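Local coordinates for protein type I modular polyketide synthase (Streptomyces albus subsp. albus, PDB 6IYT) that probably loads an alkylmalonyl extender unit, such as ethylmalonyl from its coenzyme A thioester, for a module of the salinomycin polyketide assembly line, at residues 414-419 and 439-444; 120-125 and 389-394; 44-49 and 91-96; 283-288 and 404-409; 87-92 and 112-117. One frame throughout, in Å; residues are numbered along the deposited sequence.

Contact 1 (414-419 and 439-444); sequences EVLAQG and WTRGVA
L416, on the short strand 416-418, faces R441 in the loop that follows helix 428-439, their CA atoms 7.4 Å apart; side chains span that gap. The helix ends in a Schellman motif, with G442 at positive phi (115°), so the chain turns sharply just beyond R441. The arginine is bent at chi2 and chi3 and lays its guanidinium beside the backbone leading into the strand. Its NH2 donates to V415 O at 3.1 Å, fairly straight at the hydrogen (160°). The oxygen lies near the guanidinium plane, but the nitrogen sits well above the carbonyl plane rather than on a lone pair. L416 packs over one face of the same group, CD1 lying 3.5 Å from R441 NH1. The other leucine branch, CD2, meets V443 CG2 at 3.5 Å, a tight fit in which the two side chains cross at about a right angle. E414 OE1 stays 4.1 Å from R441 NH2 and well out of the guanidinium plane, a charge attraction without a bond. One water accepts from A417 N at 3.0 Å and joins R441 NH1 and V415 O by weak bonds. R441 NE is weakly bonded to S116 OG. The arginine thus ties the last strand of the parallel sheet to the turn after the helix, its charge probably eased by E414 and its flat face covered by leucine.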
# COMPACT_ATOMS: atom_id res chain seq x y z
N GLU A 414 -16.55 8.98 7.64
CA GLU A 414 -16.06 8.80 6.27
C GLU A 414 -14.56 9.00 6.23
O GLU A 414 -14.07 10.02 6.71
CB GLU A 414 -16.69 9.82 5.35
CG GLU A 414 -17.86 9.28 4.53
CD GLU A 414 -17.88 9.85 3.13
OE1 GLU A 414 -17.11 10.81 2.85
OE2 GLU A 414 -18.64 9.32 2.29
N VAL A 415 -13.84 8.06 5.61
CA VAL A 415 -12.40 8.24 5.37
C VAL A 415 -12.06 7.86 3.92
O VAL A 415 -12.88 7.26 3.23
CB VAL A 415 -11.55 7.36 6.31
CG1 VAL A 415 -11.93 7.60 7.76
CG2 VAL A 415 -11.70 5.88 5.97
N LEU A 416 -10.87 8.28 3.45
CA LEU A 416 -10.35 7.80 2.16
C LEU A 416 -9.38 6.66 2.41
O LEU A 416 -8.47 6.79 3.23
CB LEU A 416 -9.65 8.92 1.42
CG LEU A 416 -8.86 8.51 0.18
CD1 LEU A 416 -9.76 8.07 -0.94
CD2 LEU A 416 -7.96 9.66 -0.25
N ALA A 417 -9.65 5.53 1.79
CA ALA A 417 -8.76 4.37 1.84
C ALA A 417 -8.27 4.06 0.45
O ALA A 417 -9.05 3.66 -0.42
CB ALA A 417 -9.50 3.18 2.44
N GLN A 418 -7.03 4.42 0.19
CA GLN A 418 -6.53 4.52 -1.15
C GLN A 418 -5.35 3.58 -1.29
O GLN A 418 -4.43 3.66 -0.52
CB GLN A 418 -6.07 5.95 -1.40
CG GLN A 418 -5.47 6.15 -2.74
CD GLN A 418 -6.46 5.93 -3.80
OE1 GLN A 418 -7.53 6.53 -3.78
NE2 GLN A 418 -6.17 5.00 -4.72
N GLY A 419 -5.39 2.71 -2.30
CA GLY A 419 -4.22 1.90 -2.66
C GLY A 419 -3.27 2.61 -3.62
O GLY A 419 -3.52 3.75 -4.02
N TRP A 439 -6.98 12.74 -5.03
CA TRP A 439 -7.16 14.19 -5.22
C TRP A 439 -8.64 14.54 -5.42
O TRP A 439 -9.12 15.55 -4.89
CB TRP A 439 -6.36 14.66 -6.43
CG TRP A 439 -6.54 16.16 -6.78
CD1 TRP A 439 -6.04 17.25 -6.09
CD2 TRP A 439 -7.36 16.68 -7.82
NE1 TRP A 439 -6.40 18.42 -6.74
CE2 TRP A 439 -7.25 18.09 -7.78
CE3 TRP A 439 -8.14 16.11 -8.82
CZ2 TRP A 439 -7.90 18.91 -8.69
CZ3 TRP A 439 -8.78 16.93 -9.73
CH2 TRP A 439 -8.63 18.31 -9.67
N THR A 440 -9.37 13.70 -6.14
CA THR A 440 -10.78 14.00 -6.39
C THR A 440 -11.57 13.92 -5.11
O THR A 440 -12.66 14.49 -5.02
CB THR A 440 -11.44 13.11 -7.45
OG1 THR A 440 -11.33 11.74 -7.05
CG2 THR A 440 -10.82 13.34 -8.83
N ARG A 441 -11.01 13.23 -4.10
CA ARG A 441 -11.65 13.17 -2.76
C ARG A 441 -11.07 14.19 -1.78
O ARG A 441 -11.44 14.19 -0.60
CB ARG A 441 -11.52 11.77 -2.16
CG ARG A 441 -12.25 10.68 -2.92
CD ARG A 441 -13.66 10.44 -2.41
NE ARG A 441 -13.76 10.41 -0.95
CZ ARG A 441 -13.64 9.32 -0.20
NH1 ARG A 441 -13.29 8.16 -0.74
NH2 ARG A 441 -13.72 9.43 1.11
N GLY A 442 -10.13 15.02 -2.24
CA GLY A 442 -9.74 16.21 -1.47
C GLY A 442 -8.31 16.21 -0.98
O GLY A 442 -7.89 17.12 -0.26
N VAL A 443 -7.54 15.19 -1.35
CA VAL A 443 -6.18 15.10 -0.93
C VAL A 443 -5.39 16.15 -1.70
O VAL A 443 -5.45 16.21 -2.94
CB VAL A 443 -5.58 13.70 -1.21
CG1 VAL A 443 -4.08 13.71 -1.00
CG2 VAL A 443 -6.22 12.65 -0.31
N ALA A 444 -4.66 16.97 -0.96
CA ALA A 444 -3.74 17.93 -1.58
C ALA A 444 -2.67 17.16 -2.33
O ALA A 444 -1.94 16.40 -1.75
CB ALA A 444 -3.10 18.80 -0.51
O HOH W 1 -12.32 5.21 0.48

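Contact 2 (120-125 and 389-394); sequences KTVFVF and DVFVES
Strands 120-125 and 389-393 are parallel neighbours in the central sheet of the acyltransferase core, paired from T121 with V390 to V124 with E393. Carbonyls and amides alternate across the gap. V122 N gives its hydrogen to V390 O at 2.8 Å, nearly in line with the carbonyl, and V122 O takes one from V392 N. V124 repeats the pattern: its N reaches V392 O, and its O accepts from S394 N at 3.0 Å, just past the strand end. At the other end K120 O receives V390 N at 3.2 Å and, weakly, D389 N. The other edges pair outward: T121 N with D207 OD2, F123 and F125 with strand 208-211, and D389, F391 and E393 with L416 and Q418 of strand 416-418. Between the strands, V122 CG1 stands over one face of the F391 ring, 3.8 Å from its centroid; chi1 of 53° sets this methyl between the backbone N and the carbonyl carbon. On the other sheet face V392 CB lies over the F123 ring, 4.1 Å from its centroid, the two side chains pointing the same way. S394 CB touches F125 CE2 at 3.6 Å. Polar ends find partners outside: D389 OD2 accepts from S118 N and OD1 from G119 N, E393 accepts from S395 OG and the amides of V399 and L400, and S394 OG bonds to M192 O. Backbone polarity is thus met largely by neighbouring strands while phenylalanine and valine side chains pack on both faces, and the buried E393 carboxylate, held by several donors, probably remains ionised.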
# COMPACT_ATOMS: atom_id res chain seq x y z
N LYS A 120 -5.74 14.13 8.97
CA LYS A 120 -4.37 13.70 8.83
C LYS A 120 -4.25 12.46 7.95
O LYS A 120 -5.23 11.72 7.74
CB LYS A 120 -3.79 13.45 10.19
CG LYS A 120 -3.66 14.73 11.01
CD LYS A 120 -3.62 14.44 12.50
CE LYS A 120 -2.24 14.02 12.93
NZ LYS A 120 -2.01 14.33 14.37
N THR A 121 -3.02 12.19 7.51
CA THR A 121 -2.71 11.13 6.55
C THR A 121 -1.83 10.10 7.23
O THR A 121 -0.85 10.47 7.90
CB THR A 121 -1.92 11.68 5.34
OG1 THR A 121 -2.75 12.59 4.59
CG2 THR A 121 -1.45 10.57 4.45
N VAL A 122 -2.24 8.84 7.16
CA VAL A 122 -1.42 7.75 7.62
C VAL A 122 -1.08 6.81 6.49
O VAL A 122 -1.92 6.53 5.65
CB VAL A 122 -2.13 6.98 8.77
CG1 VAL A 122 -3.52 6.54 8.36
CG2 VAL A 122 -1.30 5.82 9.21
N PHE A 123 0.19 6.41 6.41
CA PHE A 123 0.59 5.39 5.45
C PHE A 123 0.50 4.01 6.05
O PHE A 123 0.97 3.77 7.20
CB PHE A 123 1.99 5.62 4.91
CG PHE A 123 2.05 6.60 3.76
CD1 PHE A 123 1.25 7.74 3.76
CD2 PHE A 123 2.86 6.38 2.70
CE1 PHE A 123 1.27 8.61 2.67
CE2 PHE A 123 2.91 7.27 1.62
CZ PHE A 123 2.11 8.39 1.63
N VAL A 124 -0.05 3.10 5.26
CA VAL A 124 -0.40 1.75 5.68
C VAL A 124 0.49 0.77 4.88
O VAL A 124 0.52 0.79 3.67
CB VAL A 124 -1.87 1.43 5.37
CG1 VAL A 124 -2.22 0.00 5.77
CG2 VAL A 124 -2.78 2.44 6.05
N PHE A 125 1.12 -0.14 5.60
CA PHE A 125 2.07 -1.09 5.02
C PHE A 125 1.64 -2.50 5.37
O PHE A 125 1.78 -2.93 6.54
CB PHE A 125 3.46 -0.82 5.60
CG PHE A 125 4.00 0.53 5.25
CD1 PHE A 125 3.71 1.64 6.04
CD2 PHE A 125 4.70 0.73 4.05
CE1 PHE A 125 4.19 2.90 5.69
CE2 PHE A 125 5.16 1.98 3.69
CZ PHE A 125 4.86 3.07 4.48
N ASP A 389 -8.10 10.85 8.40
CA ASP A 389 -9.08 10.39 7.42
C ASP A 389 -8.52 10.13 6.03
O ASP A 389 -9.27 9.90 5.11
CB ASP A 389 -10.31 11.35 7.34
CG ASP A 389 -9.96 12.72 6.79
OD1 ASP A 389 -8.75 12.98 6.52
OD2 ASP A 389 -10.87 13.60 6.73
N VAL A 390 -7.20 10.04 5.91
CA VAL A 390 -6.60 9.66 4.66
C VAL A 390 -5.65 8.52 4.97
O VAL A 390 -4.66 8.71 5.68
CB VAL A 390 -5.78 10.83 3.99
CG1 VAL A 390 -5.09 10.35 2.72
CG2 VAL A 390 -6.70 12.02 3.67
N PHE A 391 -5.93 7.37 4.39
CA PHE A 391 -5.16 6.16 4.62
C PHE A 391 -4.61 5.75 3.30
O PHE A 391 -5.38 5.42 2.39
CB PHE A 391 -6.05 5.03 5.14
CG PHE A 391 -6.56 5.24 6.56
CD1 PHE A 391 -7.53 6.18 6.83
CD2 PHE A 391 -6.15 4.43 7.59
CE1 PHE A 391 -8.06 6.32 8.11
CE2 PHE A 391 -6.57 4.66 8.89
CZ PHE A 391 -7.53 5.61 9.15
N VAL A 392 -3.29 5.77 3.15
CA VAL A 392 -2.69 5.44 1.87
C VAL A 392 -1.97 4.12 2.01
O VAL A 392 -1.05 4.00 2.82
CB VAL A 392 -1.69 6.53 1.43
CG1 VAL A 392 -0.90 6.09 0.19
CG2 VAL A 392 -2.39 7.84 1.22
N GLU A 393 -2.44 3.08 1.32
CA GLU A 393 -1.79 1.79 1.39
C GLU A 393 -0.68 1.72 0.36
O GLU A 393 -0.92 1.74 -0.83
CB GLU A 393 -2.80 0.64 1.26
CG GLU A 393 -2.17 -0.74 1.49
CD GLU A 393 -3.10 -1.88 1.18
OE1 GLU A 393 -4.23 -1.88 1.71
OE2 GLU A 393 -2.67 -2.83 0.46
N SER A 394 0.55 1.71 0.86
CA SER A 394 1.75 1.79 0.05
C SER A 394 2.17 0.40 -0.45
O SER A 394 3.21 -0.13 -0.04
CB SER A 394 2.87 2.42 0.89
OG SER A 394 4.01 2.74 0.09

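Contact 3 (44-49 and 91-96); sequences PWIVSA and RAVVLG
I46 and V93 form the apolar middle of this strand pair, lying side by side and pointing the same way, with CG2 of I46 4.0 Å from CG2 of V93. Beside them P44 rests its CB between V93 CG1, 4.0 Å away, and L95 CD2, 3.8 Å away. The leucine puts CG anti to its carbonyl carbon (chi1 -54°), and its CD2 swings back to the proline. W439 and W447 also pack on this face against I46. On the opposite face W45 and V94 are paired, but the indole leads away from V94 toward helices 52-67 and 74-84, where its NE1 bonds to A74 O. V47 on the same face packs against helix 52-67. Four backbone hydrogen bonds join the strands in two reciprocal pairs: W45 N to V94 O at 2.8 Å with V94 N to W45 O, and V47 N to A92 O with A92 N to V47 O, the last two both 2.9 Å. At the polar end S48 CB meets R91 CG at 3.8 Å; the serine hydroxyl turns to F88 N. R91, extended from CG to NE, carries its guanidinium out from the face that bears I46 and V93, and there NH1 bonds to W439 O and the group makes a cation-pi contact with the W439 indole. With alternate residues facing helices 52-67 and 74-84 on one face and helix 428-439 on the other, this is an antiparallel pair in the three-stranded alpha/beta linker that precedes the acyltransferase in modular polyketide synthases.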
# COMPACT_ATOMS: atom_id res chain seq x y z
N PRO A 44 -2.29 13.45 -17.30
CA PRO A 44 -3.58 13.82 -16.69
C PRO A 44 -4.02 15.22 -17.05
O PRO A 44 -3.22 16.14 -17.04
CB PRO A 44 -3.27 13.73 -15.20
CG PRO A 44 -1.87 14.24 -15.10
CD PRO A 44 -1.18 13.73 -16.38
N TRP A 45 -5.31 15.38 -17.34
CA TRP A 45 -5.94 16.67 -17.42
C TRP A 45 -6.89 16.79 -16.22
O TRP A 45 -7.88 16.04 -16.14
CB TRP A 45 -6.76 16.78 -18.70
CG TRP A 45 -6.01 17.07 -19.92
CD1 TRP A 45 -4.63 17.16 -20.06
CD2 TRP A 45 -6.56 17.40 -21.20
NE1 TRP A 45 -4.32 17.44 -21.36
CE2 TRP A 45 -5.48 17.60 -22.08
CE3 TRP A 45 -7.88 17.53 -21.69
CZ2 TRP A 45 -5.67 17.92 -23.43
CZ3 TRP A 45 -8.07 17.87 -23.00
CH2 TRP A 45 -6.97 18.06 -23.87
N ILE A 46 -6.57 17.67 -15.27
CA ILE A 46 -7.37 17.79 -14.07
C ILE A 46 -8.33 18.96 -14.23
O ILE A 46 -8.03 19.89 -14.94
CB ILE A 46 -6.54 17.93 -12.78
CG1 ILE A 46 -5.88 19.28 -12.70
CG2 ILE A 46 -5.50 16.82 -12.71
CD1 ILE A 46 -5.18 19.50 -11.39
N VAL A 47 -9.57 18.75 -13.82
CA VAL A 47 -10.64 19.77 -13.94
C VAL A 47 -11.40 19.87 -12.63
O VAL A 47 -11.67 18.84 -11.99
CB VAL A 47 -11.63 19.37 -15.08
CG1 VAL A 47 -12.49 20.54 -15.50
CG2 VAL A 47 -10.88 18.83 -16.27
N SER A 48 -11.84 21.08 -12.25
CA SER A 48 -12.64 21.22 -11.06
C SER A 48 -13.55 22.41 -11.14
O SER A 48 -13.33 23.35 -11.94
CB SER A 48 -11.76 21.33 -9.81
OG SER A 48 -11.02 22.54 -9.80
N ALA A 49 -14.63 22.34 -10.38
CA ALA A 49 -15.67 23.39 -10.38
C ALA A 49 -16.45 23.29 -9.08
O ALA A 49 -16.11 22.50 -8.22
CB ALA A 49 -16.60 23.20 -11.56
N ARG A 91 -14.51 17.49 -8.78
CA ARG A 91 -13.23 17.26 -9.44
C ARG A 91 -13.29 16.09 -10.38
O ARG A 91 -13.99 15.13 -10.13
CB ARG A 91 -12.15 17.04 -8.38
CG ARG A 91 -11.88 18.26 -7.51
CD ARG A 91 -10.86 17.95 -6.44
NE ARG A 91 -10.67 19.10 -5.60
CZ ARG A 91 -9.72 19.25 -4.69
NH1 ARG A 91 -8.89 18.26 -4.38
NH2 ARG A 91 -9.71 20.38 -3.93
N ALA A 92 -12.56 16.18 -11.48
CA ALA A 92 -12.38 15.06 -12.37
C ALA A 92 -10.98 15.03 -12.92
O ALA A 92 -10.34 16.09 -13.07
CB ALA A 92 -13.39 15.11 -13.51
N VAL A 93 -10.56 13.85 -13.35
CA VAL A 93 -9.31 13.69 -14.04
C VAL A 93 -9.51 12.82 -15.28
O VAL A 93 -10.10 11.75 -15.21
CB VAL A 93 -8.26 13.06 -13.15
CG1 VAL A 93 -6.95 12.88 -13.88
CG2 VAL A 93 -8.10 13.89 -11.86
N VAL A 94 -9.01 13.32 -16.40
CA VAL A 94 -8.94 12.56 -17.62
C VAL A 94 -7.50 12.13 -17.89
O VAL A 94 -6.58 12.94 -17.75
CB VAL A 94 -9.42 13.45 -18.81
CG1 VAL A 94 -9.52 12.64 -20.07
CG2 VAL A 94 -10.77 14.06 -18.49
N LEU A 95 -7.33 10.92 -18.42
CA LEU A 95 -6.00 10.38 -18.77
C LEU A 95 -5.93 10.02 -20.24
O LEU A 95 -6.90 9.55 -20.82
CB LEU A 95 -5.69 9.14 -17.94
CG LEU A 95 -5.80 9.30 -16.42
CD1 LEU A 95 -5.54 7.96 -15.77
CD2 LEU A 95 -4.82 10.33 -15.90
N GLY A 96 -4.78 10.32 -20.85
CA GLY A 96 -4.54 9.94 -22.23
C GLY A 96 -3.24 10.50 -22.74
O GLY A 96 -2.52 11.18 -22.02

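Contact 4 (283-288 and 404-409); sequences GPRSVT and ISETSD
A beta hairpin turn meets the flank of a helix here: the tight turn between strands 276-283 and 286-291, in the smaller ferredoxin-like subdomain of the acyltransferase, leans on helix 401-411 of the larger one. G283 and S286 bond to each other through both backbone N and O, which holds the turn closed. P284, at its corner, presses its ring on the helix, with CG 3.7 Å from the carbonyl O of E406 and CD 3.4 Å from T407 OG1. That threonine hydroxyl is engaged by G403 O one turn earlier, so toward the proline it offers a van der Waals surface. G283 CA comes to 3.6 Å from T407 OG1. E406 supplies the polar tie, reaching out from the helix with its chain extended beyond CG to lay the carboxylate beside the turn. R285 turns its guanidinium away, and its NE remains 5.7 Å from E406 OE2, too far for a salt bridge, though the opposite charges probably attract weakly. Its CB nevertheless touches both carboxylate oxygens. Helix 376-385 also packs on T407 and P284. The single hydrogen bond runs from R285 N to E406 OE1, 3.2 Å long and bent to 137° at the hydrogen, meeting the oxygen on its syn side but 25° out of the carboxylate plane.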
# COMPACT_ATOMS: atom_id res chain seq x y z
N GLY A 283 -10.90 -6.05 10.10
CA GLY A 283 -12.11 -5.22 10.14
C GLY A 283 -13.23 -5.99 10.77
O GLY A 283 -13.04 -7.16 11.17
N PRO A 284 -14.44 -5.38 10.83
CA PRO A 284 -15.51 -6.00 11.63
C PRO A 284 -15.92 -7.35 11.07
O PRO A 284 -16.40 -8.22 11.81
CB PRO A 284 -16.68 -5.01 11.52
CG PRO A 284 -16.13 -3.77 10.95
CD PRO A 284 -14.69 -3.96 10.56
N ARG A 285 -15.62 -7.56 9.78
CA ARG A 285 -16.00 -8.79 9.12
C ARG A 285 -14.84 -9.35 8.32
O ARG A 285 -15.04 -10.06 7.35
CB ARG A 285 -17.21 -8.57 8.22
CG ARG A 285 -18.44 -8.11 8.98
CD ARG A 285 -19.66 -8.94 8.62
NE ARG A 285 -20.90 -8.21 8.87
CZ ARG A 285 -21.41 -7.97 10.08
NH1 ARG A 285 -22.52 -7.25 10.20
NH2 ARG A 285 -20.84 -8.48 11.16
N SER A 286 -13.64 -9.14 8.82
CA SER A 286 -12.47 -9.55 8.12
C SER A 286 -11.37 -9.95 9.12
O SER A 286 -10.85 -9.09 9.83
CB SER A 286 -11.98 -8.39 7.24
OG SER A 286 -10.72 -8.70 6.73
N VAL A 287 -11.01 -11.23 9.14
CA VAL A 287 -9.94 -11.73 10.04
C VAL A 287 -9.02 -12.67 9.29
O VAL A 287 -9.26 -12.95 8.11
CB VAL A 287 -10.50 -12.48 11.30
CG1 VAL A 287 -11.50 -11.60 12.06
CG2 VAL A 287 -11.12 -13.81 10.90
N THR A 288 -7.87 -12.96 9.87
CA THR A 288 -6.99 -13.97 9.36
C THR A 288 -6.83 -15.08 10.41
O THR A 288 -6.92 -14.84 11.52
CB THR A 288 -5.59 -13.42 9.05
OG1 THR A 288 -5.07 -12.83 10.21
CG2 THR A 288 -5.66 -12.36 7.97
N ILE A 404 -10.30 -1.11 6.16
CA ILE A 404 -10.32 0.23 6.66
C ILE A 404 -11.70 0.87 6.44
O ILE A 404 -12.26 1.46 7.34
CB ILE A 404 -9.22 1.10 6.00
CG1 ILE A 404 -7.84 0.58 6.44
CG2 ILE A 404 -9.37 2.56 6.39
CD1 ILE A 404 -6.70 1.07 5.57
N SER A 405 -12.22 0.77 5.21
CA SER A 405 -13.57 1.33 4.91
C SER A 405 -14.65 0.68 5.77
O SER A 405 -15.49 1.38 6.35
CB SER A 405 -13.91 1.13 3.43
OG SER A 405 -12.91 1.70 2.64
N GLU A 406 -14.60 -0.64 5.87
CA GLU A 406 -15.59 -1.41 6.71
C GLU A 406 -15.56 -0.95 8.18
O GLU A 406 -16.61 -0.78 8.84
CB GLU A 406 -15.26 -2.89 6.64
CG GLU A 406 -16.22 -3.73 5.82
CD GLU A 406 -16.18 -5.21 6.22
OE1 GLU A 406 -15.50 -5.55 7.23
OE2 GLU A 406 -16.79 -6.03 5.51
N THR A 407 -14.36 -0.77 8.72
CA THR A 407 -14.20 -0.24 10.07
C THR A 407 -14.72 1.19 10.19
O THR A 407 -15.42 1.52 11.14
CB THR A 407 -12.72 -0.28 10.50
OG1 THR A 407 -12.23 -1.63 10.43
CG2 THR A 407 -12.54 0.26 11.89
N SER A 408 -14.36 2.05 9.23
CA SER A 408 -14.85 3.44 9.26
C SER A 408 -16.40 3.48 9.23
O SER A 408 -17.01 4.28 9.93
CB SER A 408 -14.28 4.25 8.11
OG SER A 408 -14.95 3.98 6.91
N ASP A 409 -17.01 2.58 8.49
CA ASP A 409 -18.49 2.48 8.44
C ASP A 409 -19.07 2.10 9.80
O ASP A 409 -20.07 2.66 10.25
CB ASP A 409 -18.93 1.47 7.38
CG ASP A 409 -18.70 1.96 5.98
OD1 ASP A 409 -18.41 3.17 5.80
OD2 ASP A 409 -18.73 1.12 5.06

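Contact 5 (87-92 and 112-117); sequences AFEHRA and AGVSSV
H90 to A92 run antiparallel to A112 to V114, a pairing that adds the third strand to the linker sheet; E89 and H90 together form a classic beta bulge opposite A49. At the start of 87-92, A87 sets its CB over one face of the R91 guanidinium, toward the rim, and F88 offers its carbonyl O to NE of R91, 2.8 Å away and in the guanidinium plane. E89 O accepts from S115 N at 2.8 Å, while the extended side chain crosses over V114, CG lying 3.6 Å from V114 CG1. H90 and V114 are a non-hydrogen-bonded pair whose side chains run alongside one another; V114 CG2 meets ND1 of the imidazole at 3.6 Å, and CG1 lies over a ring face. R91 pairs with G113 by two backbone bonds, R91 N to G113 O and G113 N to R91 O, each 2.9 Å. Its guanidinium is sandwiched, for S115 CB lies over the centre of the face opposite A87. With chi1 at -176°, S115 turns its OG away from its own amide nitrogen and over the same guanidinium face as CB, 4.0 Å from R91 NH2. A92 closes the run, its CB 4.2 Å from CB of A112.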
# COMPACT_ATOMS: atom_id res chain seq x y z
N ALA A 87 -8.13 24.50 -7.49
CA ALA A 87 -8.88 23.28 -7.24
C ALA A 87 -10.14 23.56 -6.41
O ALA A 87 -10.10 23.58 -5.17
CB ALA A 87 -8.00 22.27 -6.52
N PHE A 88 -11.29 23.58 -7.08
CA PHE A 88 -12.57 23.66 -6.42
C PHE A 88 -13.08 22.25 -6.03
O PHE A 88 -12.40 21.23 -6.25
CB PHE A 88 -13.57 24.35 -7.33
CG PHE A 88 -13.20 25.76 -7.67
CD1 PHE A 88 -12.89 26.66 -6.66
CD2 PHE A 88 -13.16 26.20 -8.98
CE1 PHE A 88 -12.45 27.95 -6.97
CE2 PHE A 88 -12.80 27.50 -9.29
CZ PHE A 88 -12.44 28.38 -8.28
N GLU A 89 -14.28 22.21 -5.44
CA GLU A 89 -14.78 21.03 -4.71
C GLU A 89 -15.08 19.80 -5.60
O GLU A 89 -14.83 18.65 -5.18
CB GLU A 89 -16.03 21.43 -3.88
CG GLU A 89 -16.69 20.31 -3.09
CD GLU A 89 -17.89 20.78 -2.22
OE1 GLU A 89 -18.52 21.80 -2.56
OE2 GLU A 89 -18.25 20.08 -1.26
N HIS A 90 -15.71 20.01 -6.75
CA HIS A 90 -16.10 18.91 -7.63
C HIS A 90 -15.00 18.72 -8.67
O HIS A 90 -14.62 19.68 -9.38
CB HIS A 90 -17.42 19.24 -8.34
CG HIS A 90 -18.61 19.28 -7.43
ND1 HIS A 90 -19.59 18.31 -7.45
CD2 HIS A 90 -18.90 20.09 -6.38
CE1 HIS A 90 -20.47 18.57 -6.49
NE2 HIS A 90 -20.07 19.63 -5.83
N ARG A 91 -14.51 17.49 -8.78
CA ARG A 91 -13.23 17.26 -9.44
C ARG A 91 -13.29 16.09 -10.38
O ARG A 91 -13.99 15.13 -10.13
CB ARG A 91 -12.15 17.04 -8.38
CG ARG A 91 -11.88 18.26 -7.51
CD ARG A 91 -10.86 17.95 -6.44
NE ARG A 91 -10.67 19.10 -5.60
CZ ARG A 91 -9.72 19.25 -4.69
NH1 ARG A 91 -8.89 18.26 -4.38
NH2 ARG A 91 -9.71 20.38 -3.93
N ALA A 92 -12.56 16.18 -11.48
CA ALA A 92 -12.38 15.06 -12.37
C ALA A 92 -10.98 15.03 -12.92
O ALA A 92 -10.34 16.09 -13.07
CB ALA A 92 -13.39 15.11 -13.51
N ALA A 112 -13.70 10.70 -11.06
CA ALA A 112 -14.42 11.89 -10.64
C ALA A 112 -14.83 11.75 -9.21
O ALA A 112 -15.08 10.63 -8.72
CB ALA A 112 -15.63 12.14 -11.52
N GLY A 113 -14.89 12.87 -8.52
CA GLY A 113 -15.27 12.83 -7.13
C GLY A 113 -15.51 14.20 -6.53
O GLY A 113 -15.42 15.22 -7.22
N VAL A 114 -15.85 14.23 -5.26
CA VAL A 114 -16.11 15.49 -4.58
C VAL A 114 -15.21 15.57 -3.35
O VAL A 114 -15.06 14.59 -2.63
CB VAL A 114 -17.60 15.59 -4.15
CG1 VAL A 114 -17.84 16.87 -3.39
CG2 VAL A 114 -18.51 15.52 -5.38
N SER A 115 -14.54 16.70 -3.18
CA SER A 115 -13.59 16.87 -2.09
C SER A 115 -14.29 16.75 -0.75
O SER A 115 -15.39 17.31 -0.55
CB SER A 115 -12.88 18.21 -2.22
OG SER A 115 -11.89 18.34 -1.23
N SER A 116 -13.76 15.87 0.11
CA SER A 116 -14.42 15.53 1.38
C SER A 116 -13.47 15.36 2.56
O SER A 116 -13.90 15.51 3.69
CB SER A 116 -15.25 14.27 1.23
OG SER A 116 -14.43 13.14 0.97
N VAL A 117 -12.23 14.90 2.33
CA VAL A 117 -11.28 14.70 3.47
C VAL A 117 -10.73 16.01 4.03
O VAL A 117 -10.62 17.00 3.32
CB VAL A 117 -10.09 13.81 3.09
CG1 VAL A 117 -10.58 12.47 2.60
CG2 VAL A 117 -9.20 14.49 2.06

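Overall arrangement
From the N terminus, contact 3 closes a loop containing helices 52-67 and 74-84, and contact 5 takes up the same strand, 90-96, to complete the linker sheet. The chain then enters the parallel core at 120-125. Contact 2 spans 264 residues to bring 389-394 beside it; contact 4 opens within that loop and ends beyond it, so the two cross; contact 4 joins the hairpin of the smaller subdomain to helix 401-411. Contact 1 follows in series, closing a short loop around helix 428-439 and adding edge strand 416-418 to the core sheet. Its other segment returns to the linker, where W439 and R441 meet R91 and S116, so contact 1 bridges contacts 2, 3 and 5.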